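Local coordinates for protein sugar kinase (Agrobacterium tumefaciens, PDB 2RBC) that probably phosphorylates a sugar or related carbohydrate with ATP as phosphate donor, as a member of the pfkB (ribokinase) family of kinases, at residues A[159-164]-A[183-188]; A[268-273]-A[308-313]; A[87-92]-A[118-123]. All blocks are in the same frame, centred on the assembly; numbering follows the deposited sequence. Where two conformers were deposited one is given.

From the N terminus, interaction 3 comes first: it closes a loop from 92 to 118 that holds helix 93-104 and the short strands 107-108 and 113-115, and it joins the large sheet to the start of strand 121-127 in the four-stranded sheet. Interaction 1 follows, closing over helix 168-180 and pairing two parallel strands inside the large sheet. Last, interaction 2 spans helices 274-287 and 292-307 and brings together the loops at their outer ends. The three contacts follow one another in series, so none nests within or crosses another. Their centres lie 23 to 24 Å apart, and interactions 1 and 3 reach the same sheet.

Interaction 1. Residues A[159-164]-A[183-188]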
loop_
_atom_site.group_PDB
_atom_site.type_symbol
_atom_site.label_atom_id
_atom_site.label_comp_id
_atom_site.label_asym_id
_atom_site.label_seq_id
_atom_site.Cartn_x
_atom_site.Cartn_y
_atom_site.Cartn_z
ATOM N N ASP A 159 -4.268 -13.381 -32.390
ATOM C CA ASP A 159 -3.592 -12.905 -33.594
ATOM C C ASP A 159 -2.111 -12.682 -33.305
ATOM O O ASP A 159 -1.301 -12.724 -34.215
ATOM C CB ASP A 159 -4.257 -11.624 -34.078
ATOM C CG ASP A 159 -5.679 -11.863 -34.544
ATOM O OD1 ASP A 159 -5.834 -12.685 -35.455
ATOM O OD2 ASP A 159 -6.630 -11.250 -34.047
ATOM N N ALA A 160 -1.775 -12.389 -32.046
ATOM C CA ALA A 160 -0.388 -12.302 -31.584
ATOM C C ALA A 160 -0.362 -12.580 -30.108
ATOM O O ALA A 160 -1.406 -12.553 -29.465
ATOM C CB ALA A 160 0.250 -10.897 -31.844
ATOM N N VAL A 161 0.838 -12.854 -29.571
ATOM C CA VAL A 161 1.035 -13.013 -28.132
ATOM C C VAL A 161 2.203 -12.144 -27.703
ATOM O O VAL A 161 3.137 -11.888 -28.478
ATOM C CB VAL A 161 1.274 -14.481 -27.695
ATOM C CG1 VAL A 161 0.165 -15.374 -28.197
ATOM C CG2 VAL A 161 2.633 -15.001 -28.120
ATOM N N LEU A 162 2.084 -11.628 -26.487
ATOM C CA LEU A 162 3.126 -10.823 -25.865
ATOM C C LEU A 162 3.387 -11.367 -24.478
ATOM O O LEU A 162 2.441 -11.602 -23.709
ATOM C CB LEU A 162 2.683 -9.357 -25.790
ATOM C CG LEU A 162 3.599 -8.375 -25.055
ATOM C CD1 LEU A 162 5.012 -8.311 -25.625
ATOM C CD2 LEU A 162 2.900 -7.007 -24.918
ATOM N N VAL A 163 4.655 -11.612 -24.132
ATOM C CA VAL A 163 4.959 -12.183 -22.819
ATOM C C VAL A 163 6.017 -11.325 -22.144
ATOM O O VAL A 163 6.896 -10.809 -22.817
ATOM C CB VAL A 163 5.442 -13.681 -22.865
ATOM C CG1 VAL A 163 4.411 -14.622 -23.680
ATOM C CG2 VAL A 163 6.892 -13.796 -23.376
ATOM N N ASP A 164 5.893 -11.172 -20.817
ATOM C CA ASP A 164 6.934 -10.544 -19.976
ATOM C C ASP A 164 7.820 -11.586 -19.279
ATOM O O ASP A 164 7.663 -12.774 -19.511
ATOM C CB ASP A 164 6.314 -9.493 -19.021
ATOM C CG ASP A 164 5.549 -10.072 -17.866
ATOM O OD1 ASP A 164 5.788 -11.243 -17.510
ATOM O OD2 ASP A 164 4.672 -9.344 -17.286
ATOM N N LYS A 183 2.267 -17.059 -35.682
ATOM C CA LYS A 183 1.795 -15.813 -35.093
ATOM C C LYS A 183 2.993 -15.046 -34.579
ATOM O O LYS A 183 4.044 -15.635 -34.298
ATOM C CB LYS A 183 0.795 -16.082 -33.961
ATOM C CG LYS A 183 -0.501 -16.649 -34.509
ATOM C CD LYS A 183 -1.372 -17.193 -33.463
ATOM C CE LYS A 183 -2.580 -17.906 -34.088
ATOM N NZ LYS A 183 -3.524 -17.047 -34.935
ATOM N N PRO A 184 2.879 -13.704 -34.539
ATOM C CA PRO A 184 3.906 -12.952 -33.839
ATOM C C PRO A 184 3.935 -13.388 -32.383
ATOM O O PRO A 184 2.884 -13.483 -31.748
ATOM C CB PRO A 184 3.429 -11.501 -33.950
ATOM C CG PRO A 184 2.525 -11.472 -35.114
ATOM C CD PRO A 184 1.848 -12.823 -35.114
ATOM N N ALA A 185 5.147 -13.662 -31.897
ATOM C CA ALA A 185 5.438 -14.170 -30.586
ATOM C C ALA A 185 6.444 -13.203 -29.975
ATOM O O ALA A 185 7.643 -13.267 -30.255
ATOM C CB ALA A 185 5.991 -15.618 -30.697
ATOM N N ILE A 186 5.948 -12.248 -29.201
ATOM C CA ILE A 186 6.728 -11.063 -28.819
ATOM C C ILE A 186 7.179 -11.170 -27.371
ATOM O O ILE A 186 6.387 -11.467 -26.471
ATOM C CB ILE A 186 5.926 -9.762 -29.105
ATOM C CG1 ILE A 186 5.501 -9.733 -30.602
ATOM C CG2 ILE A 186 6.760 -8.534 -28.794
ATOM C CD1 ILE A 186 4.272 -9.028 -30.884
ATOM N N LEU A 187 8.473 -10.941 -27.152
ATOM C CA LEU A 187 9.044 -10.933 -25.830
ATOM C C LEU A 187 9.332 -9.509 -25.419
ATOM O O LEU A 187 10.064 -8.827 -26.100
ATOM C CB LEU A 187 10.331 -11.758 -25.783
ATOM C CG LEU A 187 11.110 -11.750 -24.450
ATOM C CD1 LEU A 187 10.329 -12.348 -23.268
ATOM C CD2 LEU A 187 12.476 -12.444 -24.596
ATOM N N ASP A 188 8.748 -9.098 -24.291
ATOM C CA ASP A 188 9.119 -7.900 -23.556
ATOM C C ASP A 188 10.329 -8.317 -22.744
ATOM O O ASP A 188 10.213 -9.038 -21.766
ATOM C CB ASP A 188 7.954 -7.473 -22.654
ATOM C CG ASP A 188 8.337 -6.398 -21.642
ATOM O OD1 ASP A 188 9.476 -5.845 -21.699
ATOM O OD2 ASP A 188 7.459 -6.090 -20.799
HETATM O O HOH W 1 -4.128 -14.651 -36.570
#
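K183 opens the pairing with D159: its CB lies 4.0 Å from D159 O, and a bend at the last torsion (chi4 -62°) brings NZ back to F158 O. A water donates to D159 OD1 and accepts a weak bond from K183 NZ, while D159 OD2 accepts from H31 N. The ring atom CD of P184 lies 3.3 Å from D159 O, and P184 CB meets A160 CB. The carbonyl of P184 then takes the first strand bond, from V161 N at 3.1 Å. V161 CG2 lies over A185, nearer its CA (3.8 Å) than its CB. I186 uses both its N and its O toward the neighbouring strand, bridging V161 O and V163 N, the latter at a C=O...N angle of 168°. Bonding to the residues before and after its partner L162 is the pattern of parallel strands, and 160-163 and 185-188 belong to a beta-alpha-beta unit whose helix, 168-180, covers the face carrying V161 and V163. On the other face L162 CD1 reaches I186 CG2 at 3.6 Å, because CG stands opposite the backbone N (chi1 175°); this face packs on helices 68-78 and 274-287. L187 returns to the first face and lays CD1 3.7 Å from V163 CG2. At D188 the ladder ends with N to V163 O, 2.9 Å; D188 OD2 lies 4.0 Å from D164 CB, and A37 N holds D164 OD2.

Interaction 2. Residues A[268-273]-A[308-313]; sequences AVDTLA and TVFGGR. With EDO (1,2-ethanediol), chain L.
With chi1 at 179°, D270 carries its CG on the far side of CB from the backbone N, and a small chi2 (9°) turns OD2 into the bend at F310-G312. There OD2 takes two backbone N-H groups: G311 N at 2.7 Å through the anti lone pair, and G312 N at 2.9 Å from above the carboxylate plane. OD1 turns back to L272 N, 2.9 Å away, and forms an Asx turn, so one buried carboxylate grips three backbone nitrogens and is fixed in rotation. Both glycines have positive phi, which lets the backbone curl around this oxygen. Beside it, V269 sets CG2 3.4 Å from T308 O, and A273 CB packs 3.6 Å from G312 C. T271 faces away and shares a hydrogen bond between its OG1 and O1 of a 1,2-ethanediol, probably from the crystallisation liquor. The sequence beginning at D270 matches the start of the pfkB signature, which in relatives leads into the anion hole and catalytic base. A273 is the N-cap of helix 274-287, while 308-313 leaves helix 292-307, whose K306 NZ bonds D270 O and G312 O; L272 and F310 lean on strands 39-45, 60-66 and 121-127.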
loop_
_atom_site.group_PDB
_atom_site.type_symbol
_atom_site.label_atom_id
_atom_site.label_comp_id
_atom_site.label_asym_id
_atom_site.label_seq_id
_atom_site.Cartn_x
_atom_site.Cartn_y
_atom_site.Cartn_z
ATOM N N ALA A 268 8.081 14.547 -19.340
ATOM C CA ALA A 268 7.926 13.264 -18.658
ATOM C C ALA A 268 7.414 13.412 -17.231
ATOM O O ALA A 268 8.199 13.244 -16.273
ATOM C CB ALA A 268 9.242 12.536 -18.619
ATOM N N VAL A 269 6.105 13.602 -17.084
ATOM C CA VAL A 269 5.455 13.662 -15.765
ATOM C C VAL A 269 5.565 12.347 -14.955
ATOM O O VAL A 269 5.826 12.358 -13.735
ATOM C CB VAL A 269 3.956 14.044 -15.927
ATOM C CG1 VAL A 269 3.233 14.081 -14.596
ATOM C CG2 VAL A 269 3.841 15.380 -16.623
ATOM N N ASP A 270 5.335 11.229 -15.625
ATOM C CA ASP A 270 5.354 9.916 -14.987
ATOM C C ASP A 270 5.659 8.866 -16.033
ATOM O O ASP A 270 4.823 8.548 -16.859
ATOM C CB ASP A 270 4.031 9.662 -14.258
ATOM C CG ASP A 270 3.960 8.293 -13.595
ATOM O OD1 ASP A 270 4.976 7.576 -13.539
ATOM O OD2 ASP A 270 2.859 7.934 -13.148
ATOM N N THR A 271 6.879 8.342 -16.011
ATOM C CA THR A 271 7.290 7.357 -17.001
ATOM C C THR A 271 6.923 5.923 -16.576
ATOM O O THR A 271 7.169 4.999 -17.299
ATOM C CB THR A 271 8.796 7.422 -17.262
ATOM O OG1 THR A 271 9.471 7.036 -16.069
ATOM C CG2 THR A 271 9.236 8.805 -17.681
ATOM N N LEU A 272 6.300 5.742 -15.414
ATOM C CA LEU A 272 5.880 4.396 -14.997
ATOM C C LEU A 272 4.966 3.796 -16.060
ATOM O O LEU A 272 4.027 4.447 -16.485
ATOM C CB LEU A 272 5.183 4.490 -13.626
ATOM C CG LEU A 272 4.771 3.204 -12.932
ATOM C CD1 LEU A 272 5.952 2.264 -12.719
ATOM C CD2 LEU A 272 4.087 3.557 -11.591
ATOM N N ALA A 273 5.270 2.575 -16.514
ATOM C CA ALA A 273 4.450 1.847 -17.527
ATOM C C ALA A 273 4.666 2.264 -18.989
ATOM O O ALA A 273 3.981 1.767 -19.875
ATOM C CB ALA A 273 2.934 1.900 -17.165
ATOM N N THR A 308 2.994 11.878 -20.018
ATOM C CA THR A 308 2.544 13.205 -19.648
ATOM C C THR A 308 1.458 13.238 -18.602
ATOM O O THR A 308 1.025 14.311 -18.218
ATOM C CB THR A 308 2.077 13.969 -20.907
ATOM O OG1 THR A 308 0.913 13.338 -21.447
ATOM C CG2 THR A 308 3.194 13.993 -21.928
ATOM N N VAL A 309 1.016 12.067 -18.138
ATOM C CA VAL A 309 -0.043 11.919 -17.144
ATOM C C VAL A 309 0.464 11.131 -15.928
ATOM O O VAL A 309 1.012 10.043 -16.071
ATOM C CB VAL A 309 -1.238 11.159 -17.772
ATOM C CG1 VAL A 309 -2.366 10.906 -16.781
ATOM C CG2 VAL A 309 -1.768 11.955 -18.971
ATOM N N PHE A 310 0.260 11.678 -14.741
ATOM C CA PHE A 310 0.498 10.917 -13.515
ATOM C C PHE A 310 -0.410 9.700 -13.435
ATOM O O PHE A 310 -1.627 9.799 -13.577
ATOM C CB PHE A 310 0.222 11.764 -12.264
ATOM C CG PHE A 310 0.236 10.963 -11.000
ATOM C CD1 PHE A 310 1.443 10.527 -10.457
ATOM C CD2 PHE A 310 -0.939 10.585 -10.385
ATOM C CE1 PHE A 310 1.469 9.767 -9.340
ATOM C CE2 PHE A 310 -0.905 9.806 -9.257
ATOM C CZ PHE A 310 0.305 9.419 -8.734
ATOM N N GLY A 311 0.186 8.543 -13.157
ATOM C CA GLY A 311 -0.582 7.407 -12.678
ATOM C C GLY A 311 -0.307 6.076 -13.356
ATOM O O GLY A 311 -1.232 5.337 -13.614
ATOM N N GLY A 312 0.953 5.751 -13.633
ATOM C CA GLY A 312 1.239 4.448 -14.206
ATOM C C GLY A 312 0.678 4.268 -15.599
ATOM O O GLY A 312 0.893 5.111 -16.467
ATOM N N ARG A 313 -0.087 3.201 -15.799
ATOM C CA ARG A 313 -0.739 2.951 -17.078
ATOM C C ARG A 313 -1.928 3.861 -17.408
ATOM O O ARG A 313 -2.397 3.856 -18.561
ATOM C CB ARG A 313 -1.173 1.479 -17.172
ATOM C CG ARG A 313 -2.230 1.027 -16.183
ATOM C CD ARG A 313 -2.913 -0.266 -16.609
ATOM N NE ARG A 313 -3.897 -0.698 -15.638
ATOM C CZ ARG A 313 -5.177 -0.325 -15.619
ATOM N NH1 ARG A 313 -5.681 0.463 -16.563
ATOM N NH2 ARG A 313 -5.956 -0.732 -14.631
HETATM C C1 EDO L . 12.521 6.124 -16.433
HETATM O O1 EDO L . 12.160 7.262 -15.629
HETATM C C2 EDO L . 12.546 4.834 -15.599
HETATM O O2 EDO L . 11.607 3.856 -16.097
#

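Interaction 3. Residues A[87-92]-A[118-123]; sequences GAVGDD and ARSALS
S120 is the residue around which V89, G90 and D92 close. Ahead of them, A88 reaches the second segment through a water, which gives a hydrogen to A88 O and accepts one from A121 N. V89 then brings its CB to 3.5 Å from S120 OG, while its side chain packs on I98 and L99 of helix 93-104. At G90 the backbones come closest: the N donates to S120 OG at 2.8 Å, a bond bent to 144°, and the CA gives a CH...O contact to A118 O at 3.2 Å. The lack of a side chain at G90 is what allows A118 O and S120 N to lie so near. D91 is the centre of an inverse gamma turn and points its CB outward. The turn swings D92 back, and its CG, placed between the backbone N and the carbonyl carbon (chi1 60°), sets both carboxylate oxygens against S120. OD1 accepts from S120 OG at 2.6 Å and OD2 from S120 N at 3.0 Å, nearly straight at 171°; each is met on the syn side, slightly out of plane. The serine hydroxyl is thus both acceptor and donor, linking G90 N to D92. OD1 also caps helix 93-104 by accepting from G95 N, and a water spans D92 OD2 and S120 O. Strand 82-90 of the large sheet here meets the root of strand 121-127, part of the smaller sheet that forms the lid in ribokinase relatives; R119 NH2 hydrogen-bonds V61 O of the second subunit.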
loop_
_atom_site.group_PDB
_atom_site.type_symbol
_atom_site.label_atom_id
_atom_site.label_comp_id
_atom_site.label_asym_id
_atom_site.label_seq_id
_atom_site.Cartn_x
_atom_site.Cartn_y
_atom_site.Cartn_z
ATOM N N GLY A 87 -2.163 -14.593 -16.190
ATOM C CA GLY A 87 -1.379 -14.037 -15.100
ATOM C C GLY A 87 -1.963 -14.734 -13.905
ATOM O O GLY A 87 -2.940 -15.477 -14.050
ATOM N N ALA A 88 -1.369 -14.530 -12.742
ATOM C CA ALA A 88 -1.792 -15.200 -11.522
ATOM C C ALA A 88 -2.066 -14.187 -10.429
ATOM O O ALA A 88 -1.338 -13.203 -10.285
ATOM C CB ALA A 88 -0.718 -16.241 -11.031
ATOM N N VAL A 89 -3.124 -14.445 -9.659
ATOM C CA VAL A 89 -3.380 -13.735 -8.405
ATOM C C VAL A 89 -3.553 -14.801 -7.349
ATOM O O VAL A 89 -3.775 -15.966 -7.676
ATOM C CB VAL A 89 -4.651 -12.815 -8.452
ATOM C CG1 VAL A 89 -4.419 -11.601 -9.346
ATOM C CG2 VAL A 89 -5.877 -13.586 -8.866
ATOM N N GLY A 90 -3.489 -14.413 -6.085
ATOM C CA GLY A 90 -3.887 -15.309 -5.012
ATOM C C GLY A 90 -5.390 -15.293 -4.764
ATOM O O GLY A 90 -6.111 -14.438 -5.260
ATOM N N ASP A 91 -5.856 -16.257 -3.989
ATOM C CA ASP A 91 -7.246 -16.280 -3.524
ATOM C C ASP A 91 -7.391 -15.347 -2.325
ATOM O O ASP A 91 -7.668 -15.789 -1.209
ATOM C CB ASP A 91 -7.700 -17.711 -3.158
ATOM C CG ASP A 91 -6.746 -18.415 -2.198
ATOM O OD1 ASP A 91 -5.610 -17.935 -2.017
ATOM O OD2 ASP A 91 -7.125 -19.477 -1.660
ATOM N N ASP A 92 -7.212 -14.050 -2.575
ATOM C CA ASP A 92 -7.272 -13.058 -1.536
ATOM C C ASP A 92 -7.927 -11.787 -2.010
ATOM O O ASP A 92 -8.297 -11.642 -3.183
ATOM C CB ASP A 92 -5.871 -12.840 -0.936
ATOM C CG ASP A 92 -4.823 -12.363 -1.950
ATOM O OD1 ASP A 92 -5.151 -11.893 -3.076
ATOM O OD2 ASP A 92 -3.634 -12.428 -1.574
ATOM N N ALA A 118 -1.384 -18.760 -2.607
ATOM C CA ALA A 118 -0.445 -17.691 -2.935
ATOM C C ALA A 118 -1.063 -16.351 -2.527
ATOM O O ALA A 118 -2.293 -16.201 -2.442
ATOM C CB ALA A 118 -0.076 -17.703 -4.459
ATOM N N ARG A 119 -0.196 -15.385 -2.267
ATOM C CA ARG A 119 -0.611 -14.041 -1.997
ATOM C C ARG A 119 -0.404 -13.230 -3.247
ATOM O O ARG A 119 0.628 -13.348 -3.910
ATOM C CB ARG A 119 0.183 -13.449 -0.835
ATOM C CG ARG A 119 -0.175 -14.133 0.489
ATOM C CD ARG A 119 0.734 -13.674 1.625
ATOM N NE ARG A 119 0.551 -12.258 1.901
ATOM C CZ ARG A 119 1.384 -11.486 2.607
ATOM N NH1 ARG A 119 2.504 -11.973 3.147
ATOM N NH2 ARG A 119 1.082 -10.202 2.759
ATOM N N SER A 120 -1.389 -12.404 -3.565
ATOM C CA SER A 120 -1.325 -11.557 -4.749
ATOM C C SER A 120 -0.255 -10.473 -4.611
ATOM O O SER A 120 -0.008 -9.962 -3.518
ATOM C CB SER A 120 -2.656 -10.866 -4.990
ATOM O OG SER A 120 -3.680 -11.788 -5.229
ATOM N N ALA A 121 0.336 -10.096 -5.749
ATOM C CA ALA A 121 1.382 -9.099 -5.795
ATOM C C ALA A 121 0.786 -7.721 -5.583
ATOM O O ALA A 121 -0.288 -7.392 -6.091
ATOM C CB ALA A 121 2.135 -9.145 -7.147
ATOM N N LEU A 122 1.520 -6.908 -4.844
ATOM C CA LEU A 122 1.170 -5.502 -4.656
ATOM C C LEU A 122 2.463 -4.731 -4.489
ATOM O O LEU A 122 3.472 -5.315 -4.038
ATOM C CB LEU A 122 0.233 -5.343 -3.431
ATOM C CG LEU A 122 0.772 -5.704 -2.045
ATOM C CD1 LEU A 122 1.532 -4.525 -1.364
ATOM C CD2 LEU A 122 -0.382 -6.190 -1.168
ATOM N N SER A 123 2.461 -3.446 -4.858
ATOM C CA SER A 123 3.588 -2.555 -4.564
ATOM C C SER A 123 3.178 -1.181 -4.065
ATOM O O SER A 123 2.126 -0.677 -4.430
ATOM C CB SER A 123 4.443 -2.333 -5.806
ATOM O OG SER A 123 4.791 -3.568 -6.415
HETATM O O HOH W 2 -0.565 -11.079 -8.475
HETATM O O HOH W 3 -1.633 -9.953 -1.380
#